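Local atomic coordinates of putative phage endolysin (Salmonella enterica subsp. enterica serovar Typhimurium, PDB entry 4EVX), a protein that probably hydrolyses the beta-1,4 linkages between N-acetylmuramic acid and N-acetylglucosamine in bacterial peptidoglycan, as a lysozyme of glycosyl hydrolase family 24. Residues 59-62 with 63-67; 79-82 with 83-87. One frame throughout, in Å; residues are numbered along the deposited sequence.

Contact 1: residues 59-62 with 63-67; sequences LLDD and LNSCD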
ATOM      1  N   LEU A  59       5.247  20.222   7.225  1.00 22.34           N
ATOM      2  CA  LEU A  59       4.622  19.220   6.358  1.00 22.81           C
ATOM      3  C   LEU A  59       5.571  18.899   5.203  1.00 23.20           C
ATOM      4  O   LEU A  59       5.853  17.734   4.961  1.00 23.91           O
ATOM      5  CB  LEU A  59       3.297  19.692   5.823  1.00 23.57           C
ATOM      6  CG  LEU A  59       2.641  18.744   4.809  1.00 25.08           C
ATOM      7  CD1 LEU A  59       2.327  17.403   5.417  1.00 26.38           C
ATOM      8  CD2 LEU A  59       1.349  19.305   4.316  1.00 27.90           C
ATOM      9  N   LEU A  60       6.135  19.921   4.556  1.00 22.34           N
ATOM     10  CA  LEU A  60       7.096  19.661   3.472  1.00 21.40           C
ATOM     11  C   LEU A  60       8.288  18.939   4.001  1.00 25.31           C
ATOM     12  O   LEU A  60       8.815  18.075   3.309  1.00 23.42           O
ATOM     13  CB  LEU A  60       7.509  20.994   2.799  1.00 22.70           C
ATOM     14  CG  LEU A  60       6.435  21.741   2.099  1.00 29.64           C
ATOM     15  CD1 LEU A  60       7.000  22.968   1.402  1.00 35.74           C
ATOM     16  CD2 LEU A  60       5.727  20.854   1.042  1.00 38.02           C
ATOM     17  N   ASP A  61       8.778  19.275   5.217  1.00 21.35           N
ATOM     18  CA  ASP A  61       9.937  18.582   5.799  1.00 22.83           C
ATOM     19  C   ASP A  61       9.640  17.074   5.965  1.00 26.97           C
ATOM     20  O   ASP A  61      10.434  16.218   5.494  1.00 25.41           O
ATOM     21  CB  ASP A  61      10.278  19.277   7.125  1.00 23.57           C
ATOM     22  CG  ASP A  61      11.471  18.754   7.902  1.00 32.95           C
ATOM     23  OD1 ASP A  61      12.188  17.926   7.376  1.00 32.53           O
ATOM     24  OD2 ASP A  61      11.618  19.145   9.046  1.00 36.53           O
ATOM     25  N   ASP A  62       8.472  16.739   6.531  1.00 23.95           N
ATOM     26  CA  ASP A  62       8.047  15.371   6.765  1.00 23.84           C
ATOM     27  C   ASP A  62       7.886  14.637   5.439  1.00 26.46           C
ATOM     28  O   ASP A  62       8.321  13.487   5.298  1.00 25.92           O
ATOM     29  CB  ASP A  62       6.740  15.345   7.524  1.00 24.23           C
ATOM     30  CG  ASP A  62       6.872  15.881   8.952  1.00 32.53           C
ATOM     31  OD1 ASP A  62       8.006  15.923   9.457  1.00 32.25           O
ATOM     32  OD2 ASP A  62       5.841  16.126   9.571  1.00 33.58           O
ATOM     33  N   LEU A  63       7.277  15.281   4.459  1.00 22.31           N
ATOM     34  CA  LEU A  63       7.076  14.569   3.152  1.00 22.62           C
ATOM     35  C   LEU A  63       8.418  14.295   2.451  1.00 23.93           C
ATOM     36  O   LEU A  63       8.662  13.223   1.927  1.00 23.25           O
ATOM     37  CB  LEU A  63       6.178  15.398   2.198  1.00 22.78           C
ATOM     38  CG  LEU A  63       4.770  15.595   2.659  1.00 26.04           C
ATOM     39  CD1 LEU A  63       4.024  16.563   1.749  1.00 28.64           C
ATOM     40  CD2 LEU A  63       4.000  14.268   2.790  1.00 30.38           C
ATOM     41  N   ASN A  64       9.311  15.262   2.463  1.00 21.40           N
ATOM     42  CA  ASN A  64      10.592  15.103   1.793  1.00 22.36           C
ATOM     43  C   ASN A  64      11.483  14.118   2.557  1.00 24.97           C
ATOM     44  O   ASN A  64      12.259  13.392   1.916  1.00 23.95           O
ATOM     45  CB  ASN A  64      11.230  16.473   1.614  1.00 28.60           C
ATOM     46  CG  ASN A  64      10.636  17.193   0.403  1.00 51.59           C
ATOM     47  OD1 ASN A  64      10.949  16.841  -0.739  1.00 45.16           O
ATOM     48  ND2 ASN A  64       9.639  18.058   0.574  1.00 37.76           N
ATOM     49  N   SER A  65      11.399  14.055   3.877  1.00 25.39           N
ATOM     50  CA  SER A  65      12.177  13.062   4.630  1.00 26.03           C
ATOM     51  C   SER A  65      11.729  11.686   4.254  1.00 27.00           C
ATOM     52  O   SER A  65      12.525  10.820   3.941  1.00 25.95           O
ATOM     53  CB  SER A  65      12.046  13.271   6.143  1.00 31.10           C
ATOM     54  OG  SER A  65      12.699  14.477   6.489  1.00 34.40           O
ATOM     55  N   CYS A  66      10.436  11.465   4.178  1.00 22.60           N
ATOM     56  CA  CYS A  66       9.956  10.168   3.804  0.59 23.80           C
ATOM     57  C   CYS A  66      10.324   9.856   2.347  1.00 24.06           C
ATOM     58  O   CYS A  66      10.678   8.725   2.013  1.00 25.74           O
ATOM     59  CB  CYS A  66       8.459  10.075   4.057  0.59 25.14           C
ATOM     60  SG  CYS A  66       8.049  10.201   5.812  0.59 29.93           S
ATOM     61  N   ASP A  67      10.300  10.856   1.475  1.00 21.53           N
ATOM     62  CA  ASP A  67      10.751  10.621   0.093  1.00 21.80           C
ATOM     63  C   ASP A  67      12.198  10.178  -0.001  1.00 21.75           C
ATOM     64  O   ASP A  67      12.551   9.313  -0.801  1.00 23.68           O
ATOM     65  CB  ASP A  67      10.575  11.912  -0.711  1.00 23.43           C
ATOM     66  CG  ASP A  67      10.770  11.697  -2.213  1.00 33.11           C
ATOM     67  OD1 ASP A  67      11.595  12.399  -2.799  1.00 40.19           O
ATOM     68  OD2 ASP A  67      10.302  10.682  -2.713  1.00 35.95           O
TER
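L63 lies one helical turn beyond L59, and the two leucines meet on the inner face of helix 52-73, in a regular i to i+4 alpha-helical pattern. The CG of L59 approaches CD1 of L63 at 4.0 Å. L59 holds its CG anti to the backbone N (chi1 175°), while L63 has its own anti to the carbonyl carbon (chi1 -65°), and this difference brings the two branched ends together at a slant. Branched aliphatic chains suit this face, because both leucines also pack on F91 of helix 80-94, and L63 touches I15 and I87 as well. The amide of L63 donates to L59 O at 2.9 Å.

N64 comes next, on a partly exposed side of the helix, and grips L60 O twice. N64 N reaches L60 O at 3.0 Å, and N64 ND2 reaches it at 2.9 Å. The two donors arrive from opposite faces of the carbonyl plane, and L60 O lies close to the plane of the N64 amide, which helps fix the rotation of that group. Asparagine can fold back in this way because its amide is carried on a short arm.

S65 donates from its N to D61 O at 2.9 Å, and its OG sits 3.0 Å from the same oxygen, although the destination of the hydroxyl proton is not settled. OD2 of D62 is hydrogen-bonded to ND1 of H39. At the next position, C66 joins C73 of the second subunit through a disulfide. Within the helix, the N of C66 donates to D62 O at 3.1 Å, with an N-H...O angle of 165°.

Contact 2: residues 79-82 with 83-87; sequences DRFQ and RETLI
R80 and E84, one turn apart near the start of helix 80-94, are joined through a water. NH2 of R80 donates to this water at 3.0 Å, and the water donates to OE2 of E84 at 2.6 Å. R80 NH2 and E84 OE2 stay 4.4 Å apart, beyond a salt bridge, and the water lies in plane at the guanidinium edge. OE1 of E84 accepts from W18 NE1 of the third subunit and is also hydrogen-bonded to S8 OG, so this buried acid is held at both oxygens.

OD1 of D79, the N-cap residue, accepts from the N of Q82 at 3.2 Å, from well above the carboxylate plane, and more weakly from the N of F81; such amides have no carbonyl one turn earlier to meet. Its OD2 forms a salt bridge with R97 of the third subunit, while its backbone O receives R83 N. NE of the buried R83 forms a salt bridge with D67 OD2 on helix 52-73, and its NH2 a weak hydrogen bond to L77 O.

The amides of E84, T85 and L86 are satisfied in turn by the carbonyls of R80, F81 and Q82. OG1 of T85 lies 3.1 Å from Q82 O, but where its proton goes is not settled; OG1 is also hydrogen-bonded to S92 OG of the third subunit. With OG1 between the backbone N and the carbonyl carbon (chi1 64°), CG2 of T85 is set beside the F81 ring, 3.5 Å from CE1 of F81, at a slant. NE2 of Q82 donates to S92 O of the third subunit, and the F81 ring meets W18 there. An acidic cap followed by i to i+4 bonds is typical of an N-capped alpha-helix, here built into a subunit interface.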
ATOM      1  N   ASP A  79       8.844   6.121 -10.755  1.00 32.42           N
ATOM      2  CA  ASP A  79       7.540   6.697 -11.118  1.00 29.89           C
ATOM      3  C   ASP A  79       7.118   7.626  -9.988  1.00 30.92           C
ATOM      4  O   ASP A  79       6.824   7.136  -8.905  1.00 28.29           O
ATOM      5  CB  ASP A  79       6.529   5.558 -11.382  1.00 30.74           C
ATOM      6  CG  ASP A  79       5.093   5.943 -11.671  1.00 39.34           C
ATOM      7  OD1 ASP A  79       4.697   7.036 -11.302  1.00 39.86           O
ATOM      8  OD2 ASP A  79       4.360   5.122 -12.309  1.00 43.87           O
ATOM      9  N   ARG A  80       7.132   8.957 -10.215  1.00 27.63           N
ATOM     10  CA  ARG A  80       6.816   9.912  -9.164  1.00 25.25           C
ATOM     11  C   ARG A  80       5.396   9.773  -8.654  1.00 23.50           C
ATOM     12  O   ARG A  80       5.125  10.131  -7.509  1.00 24.98           O
ATOM     13  CB  ARG A  80       7.095  11.361  -9.590  1.00 31.93           C
ATOM     14  CG  ARG A  80       8.604  11.584  -9.739  1.00 42.73           C
ATOM     15  CD  ARG A  80       8.933  12.988 -10.174  1.00 44.79           C
ATOM     16  NE  ARG A  80       8.439  13.973  -9.210  1.00 48.23           N
ATOM     17  CZ  ARG A  80       8.236  15.266  -9.457  1.00 67.89           C
ATOM     18  NH1 ARG A  80       8.501  15.775 -10.658  1.00 63.40           N
ATOM     19  NH2 ARG A  80       7.737  16.056  -8.514  1.00 51.10           N
ATOM     20  N   PHE A  81       4.482   9.287  -9.481  1.00 23.28           N
ATOM     21  CA  PHE A  81       3.115   9.059  -9.017  1.00 22.36           C
ATOM     22  C   PHE A  81       3.087   7.997  -7.934  1.00 22.46           C
ATOM     23  O   PHE A  81       2.442   8.173  -6.876  1.00 23.57           O
ATOM     24  CB  PHE A  81       2.232   8.656 -10.209  1.00 23.34           C
ATOM     25  CG  PHE A  81       0.736   8.460  -9.991  1.00 23.44           C
ATOM     26  CD1 PHE A  81       0.072   9.044  -8.905  1.00 24.87           C
ATOM     27  CD2 PHE A  81      -0.034   7.836 -10.950  1.00 25.14           C
ATOM     28  CE1 PHE A  81      -1.299   8.848  -8.725  1.00 24.91           C
ATOM     29  CE2 PHE A  81      -1.402   7.699 -10.799  1.00 27.33           C
ATOM     30  CZ  PHE A  81      -2.033   8.221  -9.689  1.00 24.55           C
ATOM     31  N   GLN A  82       3.748   6.889  -8.212  1.00 25.00           N
ATOM     32  CA  GLN A  82       3.819   5.805  -7.216  1.00 24.01           C
ATOM     33  C   GLN A  82       4.591   6.268  -5.954  1.00 24.08           C
ATOM     34  O   GLN A  82       4.178   5.910  -4.855  1.00 24.21           O
ATOM     35  CB  GLN A  82       4.465   4.595  -7.808  1.00 25.04           C
ATOM     36  CG  GLN A  82       3.608   3.885  -8.882  1.00 31.28           C
ATOM     37  CD  GLN A  82       4.326   2.774  -9.595  1.00 39.94           C
ATOM     38  OE1 GLN A  82       5.495   2.455  -9.336  1.00 41.57           O
ATOM     39  NE2 GLN A  82       3.742   2.301 -10.669  1.00 40.40           N
ATOM     40  N   ARG A  83       5.660   7.088  -6.059  1.00 21.54           N
ATOM     41  CA  ARG A  83       6.307   7.626  -4.874  1.00 21.46           C
ATOM     42  C   ARG A  83       5.317   8.476  -4.051  1.00 23.93           C
ATOM     43  O   ARG A  83       5.182   8.327  -2.836  1.00 25.28           O
ATOM     44  CB  ARG A  83       7.530   8.488  -5.252  1.00 24.95           C
ATOM     45  CG  ARG A  83       8.649   7.708  -5.935  1.00 36.47           C
ATOM     46  CD  ARG A  83       9.692   8.696  -6.468  1.00 39.60           C
ATOM     47  NE  ARG A  83      10.638   9.056  -5.430  1.00 41.16           N
ATOM     48  CZ  ARG A  83      11.658   8.295  -5.056  1.00 67.67           C
ATOM     49  NH1 ARG A  83      12.457   8.685  -4.087  1.00 52.40           N
ATOM     50  NH2 ARG A  83      11.881   7.123  -5.648  1.00 64.26           N
ATOM     51  N   GLU A  84       4.586   9.368  -4.714  1.00 20.68           N
ATOM     52  CA  GLU A  84       3.658  10.240  -4.013  1.00 19.40           C
ATOM     53  C   GLU A  84       2.516   9.425  -3.382  1.00 21.78           C
ATOM     54  O   GLU A  84       2.078   9.753  -2.245  1.00 21.82           O
ATOM     55  CB  GLU A  84       3.133  11.346  -4.911  1.00 20.04           C
ATOM     56  CG  GLU A  84       4.183  12.376  -5.200  1.00 21.89           C
ATOM     57  CD  GLU A  84       3.724  13.713  -5.736  1.00 25.57           C
ATOM     58  OE1 GLU A  84       2.516  13.869  -6.023  1.00 24.60           O
ATOM     59  OE2 GLU A  84       4.594  14.619  -5.856  1.00 24.30           O
ATOM     60  N   THR A  85       1.994   8.438  -4.078  1.00 19.92           N
ATOM     61  CA  THR A  85       0.906   7.656  -3.482  1.00 20.11           C
ATOM     62  C   THR A  85       1.368   6.832  -2.289  1.00 22.08           C
ATOM     63  O   THR A  85       0.639   6.714  -1.279  1.00 22.12           O
ATOM     64  CB  THR A  85       0.220   6.760  -4.484  1.00 21.42           C
ATOM     65  OG1 THR A  85       1.083   5.765  -5.017  1.00 24.80           O
ATOM     66  CG2 THR A  85      -0.516   7.563  -5.579  1.00 25.62           C
ATOM     67  N   LEU A  86       2.557   6.317  -2.355  1.00 20.78           N
ATOM     68  CA  LEU A  86       3.118   5.569  -1.224  1.00 20.99           C
ATOM     69  C   LEU A  86       3.330   6.496  -0.039  1.00 24.48           C
ATOM     70  O   LEU A  86       2.974   6.163   1.087  1.00 23.01           O
ATOM     71  CB  LEU A  86       4.423   4.857  -1.550  1.00 21.84           C
ATOM     72  CG  LEU A  86       4.319   3.587  -2.346  1.00 29.68           C
ATOM     73  CD1 LEU A  86       5.676   3.189  -2.835  1.00 32.17           C
ATOM     74  CD2 LEU A  86       3.733   2.463  -1.468  1.00 29.95           C
ATOM     75  N   ILE A  87       3.850   7.655  -0.270  1.00 22.91           N
ATOM     76  CA  ILE A  87       4.011   8.644   0.777  1.00 21.93           C
ATOM     77  C   ILE A  87       2.650   9.052   1.373  1.00 23.43           C
ATOM     78  O   ILE A  87       2.532   9.123   2.603  1.00 23.68           O
ATOM     79  CB  ILE A  87       4.796   9.838   0.242  1.00 23.31           C
ATOM     80  CG1 ILE A  87       6.230   9.351  -0.060  1.00 26.37           C
ATOM     81  CG2 ILE A  87       4.785  10.994   1.248  1.00 23.21           C
ATOM     82  CD1 ILE A  87       7.014  10.303  -0.714  1.00 33.29           C
TER
HETATM   83  O   HOH W   1       7.115  14.153  -6.250  1.00 34.78           O

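Overall arrangement
Contact 1 belongs to helix 52-73 and contact 2 to helix 80-94, the next helix along the chain; their centres are 13 Å apart. The two helices meet directly through these segments. D67 OD2 and R83 NE form a salt bridge of 3.2 Å, beside packing in which L63 CD2 lies 3.7 Å from I87 CG2, while I87 CD1 also rests 3.8 Å from D67 CA. Each contact also reaches into the four-chain assembly: 63-67 by the disulfide of C66 to the second subunit, 79-87 mainly by a salt bridge, hydrogen bonds and packing with the third. Both stretches fall within the phage lysozyme family region.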